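Long-range contacts in pancreatic lipase related protein 2 (Equus caballus, PDB 1W52), which probably hydrolyses galactolipids and triacylglycerols, releasing fatty acids, as a secreted lipase with a PLAT domain beside its alpha/beta-hydrolase domain: residues Asn147-Gly152 and Val171-Gly176; Val201-Thr206 and His225-Pro230; Ser274-Pro279 and Met309-Asp314; Asp280-Tyr285 and Asp336-Arg341. One frame throughout, in Å; residues are numbered along the deposited sequence.

Contact 1: Asn147-Gly152 and Val171-Gly176; sequences NVHIIG and VGRVTG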
loop_
_atom_site.group_PDB
_atom_site.type_symbol
_atom_site.label_atom_id
_atom_site.label_comp_id
_atom_site.label_asym_id
_atom_site.label_seq_id
_atom_site.Cartn_x
_atom_site.Cartn_y
_atom_site.Cartn_z
ATOM N N ASN A 147 17.078 -14.353 1.265
ATOM C CA ASN A 147 16.830 -13.654 2.511
ATOM C C ASN A 147 16.740 -12.145 2.394
ATOM O O ASN A 147 16.675 -11.462 3.396
ATOM C CB ASN A 147 17.974 -13.929 3.485
ATOM C CG ASN A 147 17.828 -15.235 4.190
ATOM O OD1 ASN A 147 16.745 -15.581 4.650
ATOM N ND2 ASN A 147 18.912 -15.972 4.287
ATOM N N VAL A 148 16.748 -11.608 1.184
ATOM C CA VAL A 148 16.780 -10.157 0.981
ATOM C C VAL A 148 15.448 -9.675 0.485
ATOM O O VAL A 148 14.893 -10.246 -0.452
ATOM C CB VAL A 148 17.761 -9.767 -0.088
ATOM C CG1 VAL A 148 17.570 -8.271 -0.452
ATOM C CG2 VAL A 148 19.155 -10.049 0.371
ATOM N N HIS A 149 14.980 -8.598 1.119
ATOM C CA HIS A 149 13.733 -7.902 0.786
ATOM C C HIS A 149 14.048 -6.489 0.382
ATOM O O HIS A 149 14.603 -5.702 1.197
ATOM C CB HIS A 149 12.870 -7.811 2.006
ATOM C CG HIS A 149 11.539 -7.178 1.766
ATOM N ND1 HIS A 149 10.820 -6.560 2.774
ATOM C CD2 HIS A 149 10.777 -7.105 0.651
ATOM C CE1 HIS A 149 9.670 -6.142 2.286
ATOM N NE2 HIS A 149 9.619 -6.451 1.000
ATOM N N ILE A 150 13.733 -6.156 -0.865
ATOM C CA ILE A 150 13.909 -4.787 -1.279
ATOM C C ILE A 150 12.593 -4.094 -1.351
ATOM O O ILE A 150 11.674 -4.601 -1.947
ATOM C CB ILE A 150 14.561 -4.694 -2.592
ATOM C CG1 ILE A 150 15.937 -5.316 -2.527
ATOM C CG2 ILE A 150 14.799 -3.211 -2.890
ATOM C CD1 ILE A 150 16.535 -5.556 -3.844
ATOM N N ILE A 151 12.502 -2.922 -0.750
ATOM C CA ILE A 151 11.251 -2.170 -0.755
ATOM C C ILE A 151 11.513 -0.843 -1.442
ATOM O O ILE A 151 12.271 -0.059 -0.912
ATOM C CB ILE A 151 10.804 -1.873 0.685
ATOM C CG1 ILE A 151 10.831 -3.100 1.582
ATOM C CG2 ILE A 151 9.414 -1.350 0.670
ATOM C CD1 ILE A 151 10.472 -2.763 3.073
ATOM N N GLY A 152 10.898 -0.562 -2.576
ATOM C CA GLY A 152 11.174 0.700 -3.258
ATOM C C GLY A 152 9.920 1.535 -3.500
ATOM O O GLY A 152 8.889 1.007 -3.884
ATOM N N VAL A 171 16.570 -12.952 -5.521
ATOM C CA VAL A 171 16.226 -12.147 -4.354
ATOM C C VAL A 171 14.784 -12.466 -3.915
ATOM O O VAL A 171 13.862 -12.529 -4.704
ATOM C CB VAL A 171 16.451 -10.624 -4.646
ATOM C CG1 VAL A 171 16.059 -10.313 -6.073
ATOM C CG2 VAL A 171 15.661 -9.738 -3.729
ATOM N N GLY A 172 14.608 -12.674 -2.625
ATOM C CA GLY A 172 13.398 -13.265 -2.116
ATOM C C GLY A 172 12.174 -12.411 -2.248
ATOM O O GLY A 172 11.077 -12.922 -2.405
ATOM N N ARG A 173 12.339 -11.105 -2.139
ATOM C CA ARG A 173 11.196 -10.211 -2.271
ATOM C C ARG A 173 11.569 -8.785 -2.550
ATOM O O ARG A 173 12.444 -8.198 -1.899
ATOM C CB ARG A 173 10.406 -10.224 -1.002
ATOM C CG ARG A 173 9.129 -9.479 -1.021
ATOM C CD ARG A 173 8.595 -9.381 0.368
ATOM N NE ARG A 173 7.244 -8.858 0.450
ATOM C CZ ARG A 173 6.719 -8.344 1.561
ATOM N NH1 ARG A 173 7.457 -8.283 2.659
ATOM N NH2 ARG A 173 5.462 -7.903 1.592
ATOM N N VAL A 174 10.866 -8.232 -3.524
ATOM C CA VAL A 174 10.880 -6.811 -3.766
ATOM C C VAL A 174 9.423 -6.392 -3.687
ATOM O O VAL A 174 8.517 -7.091 -4.165
ATOM C CB VAL A 174 11.602 -6.402 -5.092
ATOM C CG1 VAL A 174 11.111 -7.175 -6.217
ATOM C CG2 VAL A 174 11.336 -4.948 -5.431
ATOM N N THR A 175 9.229 -5.284 -2.992
ATOM C CA THR A 175 7.936 -4.662 -2.783
ATOM C C THR A 175 7.953 -3.307 -3.469
ATOM O O THR A 175 8.850 -2.481 -3.239
ATOM C CB THR A 175 7.721 -4.466 -1.295
ATOM O OG1 THR A 175 7.548 -5.748 -0.645
ATOM C CG2 THR A 175 6.435 -3.707 -1.065
ATOM N N GLY A 176 6.980 -3.075 -4.333
ATOM C CA GLY A 176 6.896 -1.811 -5.059
ATOM C C GLY A 176 5.889 -0.847 -4.443
ATOM O O GLY A 176 4.710 -1.056 -4.561
#

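Contact 2: Val201-Thr206 and His225-Pro230; sequences VDVIHT and HMDFFP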
loop_
_atom_site.group_PDB
_atom_site.type_symbol
_atom_site.label_atom_id
_atom_site.label_comp_id
_atom_site.label_asym_id
_atom_site.label_seq_id
_atom_site.Cartn_x
_atom_site.Cartn_y
_atom_site.Cartn_z
ATOM N N VAL A 201 7.101 -10.563 -5.685
ATOM C CA VAL A 201 6.891 -9.132 -5.898
ATOM C C VAL A 201 5.470 -8.792 -5.479
ATOM O O VAL A 201 4.487 -9.353 -5.993
ATOM C CB VAL A 201 7.080 -8.708 -7.405
ATOM C CG1 VAL A 201 6.917 -7.196 -7.591
ATOM C CG2 VAL A 201 8.458 -9.143 -7.987
ATOM N N ASP A 202 5.371 -7.838 -4.576
ATOM C CA ASP A 202 4.070 -7.326 -4.167
ATOM C C ASP A 202 4.011 -5.820 -4.388
ATOM O O ASP A 202 4.936 -5.094 -4.066
ATOM C CB ASP A 202 3.806 -7.620 -2.692
ATOM C CG ASP A 202 4.938 -7.135 -1.783
ATOM O OD1 ASP A 202 6.132 -7.181 -2.229
ATOM O OD2 ASP A 202 4.716 -6.696 -0.629
ATOM N N VAL A 203 2.903 -5.336 -4.897
ATOM C CA VAL A 203 2.799 -3.936 -5.218
ATOM C C VAL A 203 1.611 -3.257 -4.528
ATOM O O VAL A 203 0.524 -3.800 -4.493
ATOM C CB VAL A 203 2.670 -3.767 -6.725
ATOM C CG1 VAL A 203 2.955 -2.317 -7.136
ATOM C CG2 VAL A 203 3.621 -4.712 -7.415
ATOM N N ILE A 204 1.852 -2.064 -3.988
ATOM C CA ILE A 204 0.784 -1.169 -3.560
ATOM C C ILE A 204 0.614 0.005 -4.539
ATOM O O ILE A 204 1.557 0.730 -4.807
ATOM C CB ILE A 204 1.047 -0.678 -2.142
ATOM C CG1 ILE A 204 1.174 -1.877 -1.244
ATOM C CG2 ILE A 204 -0.126 0.161 -1.622
ATOM C CD1 ILE A 204 1.627 -1.508 0.163
ATOM N N HIS A 205 -0.611 0.163 -5.049
ATOM C CA HIS A 205 -0.960 1.179 -6.055
ATOM C C HIS A 205 -1.851 2.256 -5.413
ATOM O O HIS A 205 -3.018 1.989 -5.133
ATOM C CB HIS A 205 -1.815 0.580 -7.161
ATOM C CG HIS A 205 -1.163 -0.512 -7.966
ATOM N ND1 HIS A 205 -0.625 -0.288 -9.218
ATOM C CD2 HIS A 205 -1.069 -1.849 -7.747
ATOM C CE1 HIS A 205 -0.195 -1.436 -9.714
ATOM N NE2 HIS A 205 -0.440 -2.395 -8.837
ATOM N N THR A 206 -1.296 3.449 -5.186
ATOM C CA THR A 206 -2.050 4.558 -4.604
ATOM C C THR A 206 -2.323 5.740 -5.533
ATOM O O THR A 206 -3.119 6.565 -5.166
ATOM C CB THR A 206 -1.365 5.112 -3.331
ATOM O OG1 THR A 206 -0.006 5.492 -3.631
ATOM C CG2 THR A 206 -1.253 4.013 -2.240
ATOM N N HIS A 225 3.330 -10.402 -8.172
ATOM C CA HIS A 225 2.503 -11.584 -7.959
ATOM C C HIS A 225 1.213 -11.102 -7.319
ATOM O O HIS A 225 0.138 -11.661 -7.531
ATOM C CB HIS A 225 3.224 -12.637 -7.117
ATOM C CG HIS A 225 4.511 -13.056 -7.734
ATOM N ND1 HIS A 225 5.717 -12.491 -7.361
ATOM C CD2 HIS A 225 4.784 -13.890 -8.762
ATOM C CE1 HIS A 225 6.687 -12.994 -8.101
ATOM N NE2 HIS A 225 6.146 -13.825 -8.973
ATOM N N MET A 226 1.328 -10.017 -6.569
ATOM C CA MET A 226 0.164 -9.398 -5.976
ATOM C C MET A 226 0.163 -7.877 -6.187
ATOM O O MET A 226 1.138 -7.197 -5.955
ATOM C CB MET A 226 0.188 -9.732 -4.511
ATOM C CG MET A 226 0.476 -11.182 -4.217
ATOM S SD MET A 226 -0.320 -11.583 -2.653
ATOM C CE MET A 226 0.878 -11.597 -1.509
ATOM N N ASP A 227 -0.944 -7.358 -6.659
ATOM C CA ASP A 227 -1.099 -5.945 -6.884
ATOM C C ASP A 227 -2.269 -5.571 -6.023
ATOM O O ASP A 227 -3.362 -6.038 -6.267
ATOM C CB ASP A 227 -1.412 -5.690 -8.363
ATOM C CG ASP A 227 -0.196 -5.908 -9.252
ATOM O OD1 ASP A 227 0.531 -4.885 -9.502
ATOM O OD2 ASP A 227 0.117 -7.075 -9.689
ATOM N N PHE A 228 -2.024 -4.776 -4.984
ATOM C CA PHE A 228 -3.076 -4.263 -4.102
ATOM C C PHE A 228 -3.544 -2.880 -4.570
ATOM O O PHE A 228 -2.702 -2.065 -5.003
ATOM C CB PHE A 228 -2.561 -4.125 -2.686
ATOM C CG PHE A 228 -2.093 -5.405 -2.078
ATOM C CD1 PHE A 228 -0.884 -5.969 -2.448
ATOM C CD2 PHE A 228 -2.839 -6.027 -1.107
ATOM C CE1 PHE A 228 -0.438 -7.119 -1.874
ATOM C CE2 PHE A 228 -2.402 -7.197 -0.519
ATOM C CZ PHE A 228 -1.196 -7.732 -0.897
ATOM N N PHE A 229 -4.859 -2.609 -4.436
ATOM C CA PHE A 229 -5.453 -1.312 -4.806
ATOM C C PHE A 229 -6.255 -0.597 -3.701
ATOM O O PHE A 229 -7.481 -0.525 -3.777
ATOM C CB PHE A 229 -6.332 -1.527 -6.028
ATOM C CG PHE A 229 -5.571 -1.924 -7.218
ATOM C CD1 PHE A 229 -5.227 -3.254 -7.410
ATOM C CD2 PHE A 229 -5.144 -0.969 -8.124
ATOM C CE1 PHE A 229 -4.480 -3.631 -8.571
ATOM C CE2 PHE A 229 -4.358 -1.309 -9.248
ATOM C CZ PHE A 229 -4.034 -2.639 -9.483
ATOM N N PRO A 230 -5.596 -0.070 -2.678
ATOM C CA PRO A 230 -6.299 0.582 -1.571
ATOM C C PRO A 230 -7.192 1.701 -2.054
ATOM O O PRO A 230 -6.816 2.606 -2.827
ATOM C CB PRO A 230 -5.169 1.198 -0.735
ATOM C CG PRO A 230 -3.976 1.240 -1.651
ATOM C CD PRO A 230 -4.152 -0.026 -2.472
#

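Contact 3: Ser274-Pro279 and Met309-Asp314; sequences SSILNP and MGHYAD. With CA (calcium ion), chain D.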
loop_
_atom_site.group_PDB
_atom_site.type_symbol
_atom_site.label_atom_id
_atom_site.label_comp_id
_atom_site.label_asym_id
_atom_site.label_seq_id
_atom_site.Cartn_x
_atom_site.Cartn_y
_atom_site.Cartn_z
ATOM N N SER A 274 2.832 1.807 8.080
ATOM C CA SER A 274 1.910 1.533 9.183
ATOM C C SER A 274 1.591 0.058 9.307
ATOM O O SER A 274 1.428 -0.424 10.393
ATOM C CB SER A 274 0.589 2.260 8.998
ATOM O OG SER A 274 -0.406 1.714 9.860
ATOM N N SER A 275 1.439 -0.651 8.199
ATOM C CA SER A 275 1.317 -2.142 8.205
ATOM C C SER A 275 2.473 -2.879 8.937
ATOM O O SER A 275 2.298 -3.976 9.485
ATOM C CB SER A 275 1.245 -2.690 6.762
ATOM O OG SER A 275 2.530 -2.882 6.252
ATOM N N ILE A 276 3.648 -2.273 8.926
ATOM C CA ILE A 276 4.752 -2.818 9.651
ATOM C C ILE A 276 4.377 -3.031 11.098
ATOM O O ILE A 276 4.638 -4.112 11.641
ATOM C CB ILE A 276 5.898 -1.879 9.626
ATOM C CG1 ILE A 276 6.541 -1.835 8.229
ATOM C CG2 ILE A 276 6.918 -2.302 10.714
ATOM C CD1 ILE A 276 7.675 -0.812 8.157
ATOM N N LEU A 277 3.816 -1.991 11.736
ATOM C CA LEU A 277 3.337 -2.093 13.139
ATOM C C LEU A 277 1.901 -2.519 13.303
ATOM O O LEU A 277 1.485 -2.726 14.415
ATOM C CB LEU A 277 3.476 -0.780 13.863
ATOM C CG LEU A 277 4.848 -0.173 13.699
ATOM C CD1 LEU A 277 5.164 0.795 14.792
ATOM C CD2 LEU A 277 5.866 -1.244 13.753
ATOM N N ASN A 278 1.152 -2.700 12.226
ATOM C CA ASN A 278 -0.271 -2.908 12.349
ATOM C C ASN A 278 -0.760 -3.894 11.373
ATOM O O ASN A 278 -1.755 -3.654 10.701
ATOM C CB ASN A 278 -1.011 -1.602 12.089
ATOM C CG ASN A 278 -0.737 -0.570 13.154
ATOM O OD1 ASN A 278 -1.299 -0.661 14.238
ATOM N ND2 ASN A 278 0.134 0.404 12.861
ATOM N N PRO A 279 -0.107 -5.032 11.332
ATOM C CA PRO A 279 -0.331 -6.020 10.263
ATOM C C PRO A 279 -1.805 -6.236 9.932
ATOM O O PRO A 279 -2.164 -6.344 8.773
ATOM C CB PRO A 279 0.225 -7.310 10.866
ATOM C CG PRO A 279 0.583 -6.955 12.386
ATOM C CD PRO A 279 0.827 -5.489 12.379
ATOM N N MET A 309 -1.941 -6.630 3.616
ATOM C CA MET A 309 -1.286 -5.763 2.620
ATOM C C MET A 309 -0.219 -5.046 3.350
ATOM O O MET A 309 -0.376 -4.670 4.477
ATOM C CB MET A 309 -2.243 -4.728 2.050
ATOM C CG MET A 309 -1.599 -3.769 1.047
ATOM S SD MET A 309 -2.534 -2.292 0.485
ATOM C CE MET A 309 -1.890 -1.177 1.611
ATOM N N GLY A 310 0.921 -4.890 2.754
ATOM C CA GLY A 310 1.989 -4.375 3.553
ATOM C C GLY A 310 3.102 -5.343 3.829
ATOM O O GLY A 310 3.400 -6.267 3.084
ATOM N N HIS A 311 3.770 -5.052 4.923
ATOM C CA HIS A 311 4.898 -5.819 5.421
ATOM C C HIS A 311 4.633 -7.313 5.507
ATOM O O HIS A 311 5.483 -8.086 5.084
ATOM C CB HIS A 311 5.251 -5.320 6.801
ATOM C CG HIS A 311 6.672 -5.533 7.149
ATOM N ND1 HIS A 311 7.695 -4.934 6.451
ATOM C CD2 HIS A 311 7.250 -6.307 8.094
ATOM C CE1 HIS A 311 8.851 -5.305 6.976
ATOM N NE2 HIS A 311 8.606 -6.126 7.981
ATOM N N TYR A 312 3.450 -7.707 6.012
ATOM C CA TYR A 312 3.153 -9.143 6.227
ATOM C C TYR A 312 2.440 -9.834 5.092
ATOM O O TYR A 312 1.809 -10.877 5.281
ATOM C CB TYR A 312 2.452 -9.394 7.581
ATOM C CG TYR A 312 3.315 -8.882 8.736
ATOM C CD1 TYR A 312 3.077 -7.657 9.303
ATOM C CD2 TYR A 312 4.431 -9.589 9.178
ATOM C CE1 TYR A 312 3.862 -7.170 10.313
ATOM C CE2 TYR A 312 5.249 -9.099 10.195
ATOM C CZ TYR A 312 4.961 -7.887 10.767
ATOM O OH TYR A 312 5.764 -7.373 11.806
ATOM N N ALA A 313 2.570 -9.254 3.904
ATOM C CA ALA A 313 2.042 -9.884 2.681
ATOM C C ALA A 313 2.730 -11.227 2.370
ATOM O O ALA A 313 2.124 -12.125 1.852
ATOM C CB ALA A 313 2.188 -8.935 1.485
ATOM N N ASP A 314 4.010 -11.334 2.695
ATOM C CA ASP A 314 4.758 -12.555 2.436
ATOM C C ASP A 314 4.276 -13.786 3.229
ATOM O O ASP A 314 4.824 -14.873 3.051
ATOM C CB ASP A 314 6.237 -12.346 2.735
ATOM C CG ASP A 314 6.492 -12.052 4.186
ATOM O OD1 ASP A 314 5.513 -11.975 4.983
ATOM O OD2 ASP A 314 7.662 -11.876 4.600
HETATM CA CA CA D . 7.604 -10.667 7.109
#

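Contact 4: Asp280-Tyr285 and Asp336-Arg341; sequences DGFLAY and DYTSWR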
loop_
_atom_site.group_PDB
_atom_site.type_symbol
_atom_site.label_atom_id
_atom_site.label_comp_id
_atom_site.label_asym_id
_atom_site.label_seq_id
_atom_site.Cartn_x
_atom_site.Cartn_y
_atom_site.Cartn_z
ATOM N N ASP A 280 -2.657 -6.305 10.957
ATOM C CA ASP A 280 -4.062 -6.692 10.767
ATOM C C ASP A 280 -4.861 -5.525 10.247
ATOM O O ASP A 280 -6.094 -5.553 10.228
ATOM C CB ASP A 280 -4.682 -7.184 12.086
ATOM C CG ASP A 280 -3.979 -8.437 12.635
ATOM O OD1 ASP A 280 -3.938 -9.488 11.910
ATOM O OD2 ASP A 280 -3.433 -8.440 13.779
ATOM N N GLY A 281 -4.145 -4.489 9.833
ATOM C CA GLY A 281 -4.736 -3.195 9.632
ATOM C C GLY A 281 -5.207 -2.959 8.220
ATOM O O GLY A 281 -5.944 -1.987 7.956
ATOM N N PHE A 282 -4.772 -3.835 7.316
ATOM C CA PHE A 282 -4.931 -3.593 5.890
ATOM C C PHE A 282 -5.117 -4.897 5.193
ATOM O O PHE A 282 -4.246 -5.318 4.459
ATOM C CB PHE A 282 -3.706 -2.900 5.287
ATOM C CG PHE A 282 -3.223 -1.683 6.038
ATOM C CD1 PHE A 282 -3.476 -0.421 5.573
ATOM C CD2 PHE A 282 -2.430 -1.800 7.174
ATOM C CE1 PHE A 282 -2.962 0.700 6.248
ATOM C CE2 PHE A 282 -1.919 -0.646 7.852
ATOM C CZ PHE A 282 -2.203 0.578 7.394
ATOM N N LEU A 283 -6.240 -5.545 5.425
ATOM C CA LEU A 283 -6.484 -6.824 4.802
ATOM C C LEU A 283 -7.026 -6.658 3.408
ATOM O O LEU A 283 -8.066 -6.088 3.218
ATOM C CB LEU A 283 -7.497 -7.619 5.601
ATOM C CG LEU A 283 -7.159 -8.193 6.999
ATOM C CD1 LEU A 283 -7.079 -7.135 8.144
ATOM C CD2 LEU A 283 -8.219 -9.223 7.318
ATOM N N ALA A 284 -6.345 -7.177 2.415
ATOM C CA ALA A 284 -6.870 -7.073 1.081
ATOM C C ALA A 284 -7.831 -8.205 0.754
ATOM O O ALA A 284 -7.728 -9.311 1.260
ATOM C CB ALA A 284 -5.731 -7.051 0.112
ATOM N N TYR A 285 -8.770 -7.923 -0.118
ATOM C CA TYR A 285 -9.791 -8.898 -0.471
ATOM C C TYR A 285 -9.641 -9.116 -1.950
ATOM O O TYR A 285 -9.398 -8.165 -2.670
ATOM C CB TYR A 285 -11.216 -8.376 -0.200
ATOM C CG TYR A 285 -11.534 -8.125 1.258
ATOM C CD1 TYR A 285 -10.870 -7.155 1.946
ATOM C CD2 TYR A 285 -12.490 -8.856 1.940
ATOM C CE1 TYR A 285 -11.106 -6.906 3.225
ATOM C CE2 TYR A 285 -12.734 -8.593 3.297
ATOM C CZ TYR A 285 -12.021 -7.604 3.907
ATOM O OH TYR A 285 -12.167 -7.205 5.213
ATOM N N ASP A 336 -2.646 6.156 11.525
ATOM C CA ASP A 336 -2.114 4.848 11.118
ATOM C C ASP A 336 -2.975 4.235 9.928
ATOM O O ASP A 336 -2.624 3.193 9.342
ATOM C CB ASP A 336 -2.066 3.922 12.354
ATOM C CG ASP A 336 -3.457 3.345 12.716
ATOM O OD1 ASP A 336 -4.471 4.062 12.628
ATOM O OD2 ASP A 336 -3.656 2.183 13.086
ATOM N N TYR A 337 -4.076 4.891 9.566
ATOM C CA TYR A 337 -4.863 4.544 8.384
ATOM C C TYR A 337 -5.436 3.131 8.391
ATOM O O TYR A 337 -5.747 2.567 7.332
ATOM C CB TYR A 337 -4.072 4.718 7.071
ATOM C CG TYR A 337 -3.270 6.012 6.907
ATOM C CD1 TYR A 337 -1.938 6.058 7.266
ATOM C CD2 TYR A 337 -3.842 7.168 6.349
ATOM C CE1 TYR A 337 -1.227 7.187 7.149
ATOM C CE2 TYR A 337 -3.117 8.311 6.204
ATOM C CZ TYR A 337 -1.801 8.318 6.613
ATOM O OH TYR A 337 -0.987 9.427 6.474
ATOM N N THR A 338 -5.617 2.559 9.570
ATOM C CA THR A 338 -6.162 1.202 9.635
ATOM C C THR A 338 -7.670 1.223 9.609
ATOM O O THR A 338 -8.278 1.998 10.298
ATOM C CB THR A 338 -5.696 0.484 10.878
ATOM O OG1 THR A 338 -5.795 1.339 12.020
ATOM C CG2 THR A 338 -4.221 0.196 10.783
ATOM N N SER A 339 -8.273 0.387 8.793
ATOM C CA SER A 339 -9.705 0.269 8.772
ATOM C C SER A 339 -10.041 -1.205 8.731
ATOM O O SER A 339 -9.325 -2.021 8.146
ATOM C CB SER A 339 -10.307 0.958 7.557
ATOM O OG SER A 339 -11.405 0.199 7.006
ATOM N N TRP A 340 -11.144 -1.555 9.346
ATOM C CA TRP A 340 -11.592 -2.903 9.277
ATOM C C TRP A 340 -12.929 -2.930 8.612
ATOM O O TRP A 340 -13.693 -1.990 8.698
ATOM C CB TRP A 340 -11.678 -3.423 10.672
ATOM C CG TRP A 340 -10.362 -3.838 11.158
ATOM C CD1 TRP A 340 -9.853 -5.067 11.067
ATOM C CD2 TRP A 340 -9.365 -3.030 11.809
ATOM N NE1 TRP A 340 -8.598 -5.101 11.622
ATOM C CE2 TRP A 340 -8.280 -3.865 12.101
ATOM C CE3 TRP A 340 -9.278 -1.693 12.164
ATOM C CZ2 TRP A 340 -7.112 -3.422 12.753
ATOM C CZ3 TRP A 340 -8.078 -1.232 12.849
ATOM C CH2 TRP A 340 -7.034 -2.105 13.127
ATOM N N ARG A 341 -13.238 -4.012 7.948
ATOM C CA ARG A 341 -14.425 -4.022 7.156
ATOM C C ARG A 341 -15.439 -4.940 7.781
ATOM O O ARG A 341 -15.116 -6.048 8.216
ATOM C CB ARG A 341 -14.112 -4.500 5.774
ATOM C CG ARG A 341 -15.229 -4.323 4.844
ATOM C CD ARG A 341 -14.809 -4.649 3.451
ATOM N NE ARG A 341 -15.722 -4.247 2.381
ATOM C CZ ARG A 341 -15.924 -2.995 2.010
ATOM N NH1 ARG A 341 -15.310 -1.981 2.667
ATOM N NH2 ARG A 341 -16.742 -2.757 0.963
#

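Contact 1: Asn147-Gly152 and Val171-Gly176
H149 and R173, paired across two parallel strands, both send CG opposite their own backbone nitrogen (chi1 -177° and -174°), and the long arginine chain runs on fully extended beside the imidazole. Ring and guanidinium planes are nearly parallel, 7° apart, with H149 NE2 over one guanidinium face. The arginine methylene R173 CD lies 3.2 Å from H149 CD2. NE2 and R173 NH1 approach to 3.3 Å, but the angle is poor and this is packing, not a hydrogen bond. Instead NE2 gives its N-H, nearly straight and in the ring plane, to T175 OG1 at 2.7 Å. The other ring nitrogen, H149 ND1, is hydrogen-bonded to H73 ND1, so the imidazole is held at both ends.

The strands are neighbours in the alpha/beta-hydrolase sheet and the two strands of a beta-alpha-beta crossover whose helix is 155-166. The backbone bonds alternate in parallel fashion: I150 N reaches R173 O at 2.6 Å, T175 N meets I150 O, and G152 N closes on T175 O at 2.9 Å. Behind them, on the face toward helix 155-166, I150 CB packs on V174 CB at 4.2 Å. G152 is the first glycine of what is probably the GxSxG nucleophile elbow, with S154 the likely nucleophile.

R173 NH2 makes a salt bridge to D202 OD2 and a hydrogen bond to G310 O; R173 NH1 donates to H311 O. Thus R173 probably keeps its positive charge although buried, and T175 OG1, accepting from H149 NE2 and bonded to D202 OD1, relays the histidine to the same carboxylate.

Contact 2: Val201-Thr206 and His225-Pro230
In the central, mostly parallel sheet of the alpha/beta-hydrolase fold, strands 201-204 and 226-230 lie side by side at 14°, joined by a connection without helix or strand. At the beginning of the pair V201 is held by three bonds: its N donates to H225 ND1 at 2.9 Å, in the imidazole plane, and its O accepts from both H225 N and M226 N. The hydrogen bonds continue with V203 N to M226 O and F228 N to V203 O, and end with H205 N on F228 O at 3.1 Å.

The side of the sheet bearing V203 and D227 leads to the H205 imidazole. H205 NE2 donates to the anti lone pair of D227 OD1 at 2.8 Å, close to the ring plane. D227 is itself positioned by the backbone N-H groups of V223 and G224, and H205 ND1 bonds M219 O, which fixes the rotation of the imidazole. V203 CG1 covers one of its faces; F229 takes the opposite one in an offset stack, centroids 4.2 Å apart and planes at 7°.

Beyond the strand end, T206 N bonds OD1 of D178, the predicted charge-relay aspartate, so this end of the contact adjoins the probable catalytic site. P230 fills the end of the pair, its CG 4.0 Å from I204 CG2 and 3.9 Å from T206 CG2.

Contact 3: Ser274-Pro279 and Met309-Asp314
A serine in the last turn of a helix, S275, turns its hydroxyl outward to catch the backbone of a loop: H311 N donates to S275 OG at 2.8 Å in a nearly straight bond. The same oxygen is bonded to Y272 O one turn back, so it links helix 257-277 of the alpha/beta-hydrolase domain to the loop before strand 325-329. S275 CB meets M309 O at 3.4 Å. G310, at a positive phi of 112°, passes close to the hydroxyl, where it has no side chain to accommodate.

The two residues that follow pack on the helix end. I276 CG1 approaches the H311 imidazole obliquely, 3.8 Å from ND1; that nitrogen is bonded to the Y272 hydroxyl and NE2 to E99, leaving the ring little freedom to turn. Y312 carries CG opposite its own carbonyl carbon (chi1 -58°), which lays the phenol along the helix terminus. Its edge faces the carbonyls there, CE1 standing 3.4 Å from I276 O, and the hydroxyl makes no more than a weak bond to that oxygen. P279 lies alongside, pointing the same way, and brings CB obliquely to CD1 of the ring. H311 CD2 lies over one face of the phenol, toward the rim.

At A313 the loop enters a 3-10 turn, and D314 in it turns its carboxylate to the calcium ion, which OD2 binds at a rather long 2.8 Å.

Contact 4: Asp280-Tyr285 and Asp336-Arg341
F282 and T338 cross at about a right angle, ring atom F282 CE2 lying 3.8 Å from T338 CG2. F282 holds CG opposite its own carbonyl carbon (chi1 -49°), which brings the ring up to the D336-T338 backbone: CZ comes to 3.3 Å from D336 O and CE1 to 3.5 Å from Y337 O, both obliquely. T338 sets OG1 between its backbone N and carbonyl carbon (chi1 45°). That turns the hydroxyl to D336 OD2, which it meets from above the carboxylate plane, and leaves CG2 to pack against G281 CA at 3.6 Å. The glycine oxygen accepts a weak bond from S339 N.

W340 brings its indole back beside D280 and G281. NE1 stands 2.9 Å from D280 O, and CZ2 passes 3.9 Å from G281 CA. Farther on, the extended R341 chain crosses Y285, with CD over one face of the phenol and CB 3.4 Å from its OH; the guanidinium plane is turned 65° from the ring and its NH1 continues to a salt bridge with D390.

The contact lies near the junction of the hydrolase and PLAT domains. On one side F282 rests on helix 257-277 and on L329 of strand 325-329, and Y285 enters the sheet edge beside that strand; on the other, W340 and R341 begin strand 340-344, whose pairing with strand 387-391 is consistent with that placement.

From the N terminus, contact 1 closes first, through the crossover helix 155-166, and contact 2 follows in series, closing a helix-free loop; together they align four parallel strands, 173-177 and 201-204 being neighbours in the sheet. Contacts 3 and 4 come later and cross: 280-285 leaves directly from 274-279, and 309-314 falls within the loop that contact 4 closes. S274 to D336 and F282 to M309 join the crossed pair. M309 packs on F228 of contact 2, and A284 of contact 4 touches the same ring. The set thus ties the sheet core to helix 257-277, to the calcium-binding loop at D314 and to the entry into the PLAT domain.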